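Local coordinates for protein broad specificity aminotransferase (Leishmania mexicana, PDB 4WB0) that probably catalyses pyridoxal phosphate-dependent transfer of amino groups from a broad range of amino acids to 2-oxo acids, working as a homodimer, at residues A[66-69]-A[70-73]. Residues are numbered along the deposited sequence; the frame is centred on the assembly and turned at random.
Sequences QLLL and DMNL
Gln-66 and Asp-70 join side chains one turn apart near the end of helix 59-71. The glutamine chain is bent at chi2 (65°), which turns its amide back toward the carboxylate. Gln-66 NE2 donates to Asp-70 OD1 at 3.1 Å. The oxygen lies in the amide plane, but the nitrogen meets it from above the carboxylate plane. A weak second bond runs to Asp-70 OD2, so one NE2 serves both oxygens. The two flat groups are turned 47° against each other. The backbone bond from Asp-70 N to Gln-66 O closes the same turn.

The extended Met-71 chain runs back beside Leu-67. Its CG sits 3.2 Å from Leu-67 O, and CE reaches Leu-67 CB at 4.2 Å. Leu-68, which is buried, touches Leu-73 CD1 with its own CD1 at 3.7 Å, the two side chains at about a right angle. Leu-68 also packs on Leu-306 of helix 301-312, and Met-71 on Leu-309. Gln-66 and Leu-69 pack on side chains of another chain of the assembly.

The last turn tightens as Asn-72 N donates to Leu-69 O at 3.3 Å. Asn-72 then takes positive phi (51°). One water accepts from Leu-73 N and donates to Leu-68 O at 2.6 Å, bridging the turn. The helix thus ends in a Schellman-like C-cap, closed by Asn-72 in the left-handed helical conformation, with water carrying the outer bond.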
ATOM      1  N   GLN A  66       5.946  -1.767 -23.109  1.00 27.17           N
ATOM      2  CA  GLN A  66       5.834  -0.955 -24.342  1.00 28.01           C
ATOM      3  C   GLN A  66       4.393  -0.818 -24.778  1.00 24.74           C
ATOM      4  O   GLN A  66       3.983   0.277 -25.142  1.00 26.02           O
ATOM      5  CB  GLN A  66       6.659  -1.538 -25.484  1.00 31.82           C
ATOM      6  CG  GLN A  66       6.698  -0.585 -26.736  1.00 35.93           C
ATOM      7  CD  GLN A  66       7.422   0.721 -26.420  1.00 38.24           C
ATOM      8  OE1 GLN A  66       8.545   0.706 -25.871  1.00 39.57           O
ATOM      9  NE2 GLN A  66       6.776   1.859 -26.720  1.00 41.20           N
ATOM     10  N   LEU A  67       3.613  -1.898 -24.743  1.00 24.11           N
ATOM     11  CA  LEU A  67       2.162  -1.791 -25.029  1.00 24.40           C
ATOM     12  C   LEU A  67       1.483  -0.758 -24.175  1.00 25.30           C
ATOM     13  O   LEU A  67       0.724   0.054 -24.662  1.00 24.57           O
ATOM     14  CB  LEU A  67       1.448  -3.120 -24.847  1.00 25.11           C
ATOM     15  CG  LEU A  67       1.813  -4.133 -25.899  1.00 28.61           C
ATOM     16  CD1 LEU A  67       1.329  -5.513 -25.416  1.00 32.74           C
ATOM     17  CD2 LEU A  67       1.258  -3.834 -27.305  1.00 31.09           C
ATOM     18  N   LEU A  68       1.787  -0.777 -22.901  1.00 24.25           N
ATOM     19  CA  LEU A  68       1.083   0.042 -21.976  1.00 26.25           C
ATOM     20  C   LEU A  68       1.479   1.500 -22.250  1.00 25.60           C
ATOM     21  O   LEU A  68       0.651   2.402 -22.218  1.00 27.21           O
ATOM     22  CB  LEU A  68       1.413  -0.407 -20.564  1.00 26.85           C
ATOM     23  CG  LEU A  68       0.775   0.401 -19.465  1.00 32.46           C
ATOM     24  CD1 LEU A  68      -0.792   0.357 -19.638  1.00 34.06           C
ATOM     25  CD2 LEU A  68       1.247  -0.175 -18.083  1.00 39.13           C
ATOM     26  N   LEU A  69       2.748   1.718 -22.537  1.00 26.72           N
ATOM     27  CA  LEU A  69       3.225   3.091 -22.709  1.00 32.43           C
ATOM     28  C   LEU A  69       2.536   3.701 -23.933  1.00 32.73           C
ATOM     29  O   LEU A  69       2.044   4.835 -23.863  1.00 33.80           O
ATOM     30  CB  LEU A  69       4.741   3.127 -22.824  1.00 36.83           C
ATOM     31  CG  LEU A  69       5.343   4.503 -23.130  1.00 43.72           C
ATOM     32  CD1 LEU A  69       5.096   5.395 -21.967  1.00 45.31           C
ATOM     33  CD2 LEU A  69       6.817   4.395 -23.348  1.00 46.96           C
ATOM     34  N   ASP A  70       2.448   2.928 -25.018  1.00 31.63           N
ATOM     35  CA  ASP A  70       1.810   3.365 -26.283  1.00 32.49           C
ATOM     36  C   ASP A  70       0.292   3.652 -26.137  1.00 30.21           C
ATOM     37  O   ASP A  70      -0.271   4.475 -26.856  1.00 32.16           O
ATOM     38  CB  ASP A  70       2.031   2.322 -27.380  1.00 33.24           C
ATOM     39  CG  ASP A  70       3.494   2.264 -27.877  1.00 39.19           C
ATOM     40  OD1 ASP A  70       4.216   3.266 -27.736  1.00 42.50           O
ATOM     41  OD2 ASP A  70       3.921   1.224 -28.429  1.00 40.04           O
ATOM     42  N   MET A  71      -0.380   2.992 -25.219  1.00 26.38           N
ATOM     43  CA  MET A  71      -1.787   3.260 -24.988  1.00 29.25           C
ATOM     44  C   MET A  71      -2.135   4.611 -24.359  1.00 31.99           C
ATOM     45  O   MET A  71      -3.254   5.055 -24.500  1.00 29.67           O
ATOM     46  CB  MET A  71      -2.380   2.213 -24.082  1.00 31.25           C
ATOM     47  CG  MET A  71      -2.423   0.843 -24.681  1.00 33.59           C
ATOM     48  SD  MET A  71      -2.913  -0.276 -23.348  1.00 33.70           S
ATOM     49  CE  MET A  71      -2.515  -1.780 -24.184  1.00 29.45           C
ATOM     50  N   ASN A  72      -1.193   5.240 -23.649  1.00 35.37           N
ATOM     51  CA  ASN A  72      -1.459   6.519 -22.965  1.00 42.04           C
ATOM     52  C   ASN A  72      -2.719   6.463 -22.095  1.00 35.78           C
ATOM     53  O   ASN A  72      -3.641   7.264 -22.251  1.00 34.33           O
ATOM     54  CB  ASN A  72      -1.610   7.668 -23.977  1.00 56.93           C
ATOM     55  CG  ASN A  72      -0.340   7.917 -24.800  1.00 68.66           C
ATOM     56  OD1 ASN A  72       0.687   8.327 -24.259  1.00 75.00           O
ATOM     57  ND2 ASN A  72      -0.417   7.686 -26.114  1.00 70.28           N
ATOM     58  N   LEU A  73      -2.798   5.483 -21.215  1.00 30.45           N
ATOM     59  CA  LEU A  73      -3.761   5.554 -20.171  1.00 30.92           C
ATOM     60  C   LEU A  73      -3.358   6.765 -19.294  1.00 33.04           C
ATOM     61  O   LEU A  73      -2.208   7.277 -19.368  1.00 36.96           O
ATOM     62  CB  LEU A  73      -3.819   4.233 -19.400  1.00 32.82           C
ATOM     63  CG  LEU A  73      -4.094   3.018 -20.317  1.00 33.94           C
ATOM     64  CD1 LEU A  73      -4.227   1.795 -19.483  1.00 32.03           C
ATOM     65  CD2 LEU A  73      -5.349   3.154 -21.135  1.00 36.56           C
TER
HETATM   66  O   HOH W   1      -0.439   3.986 -20.514  1.00 40.44           O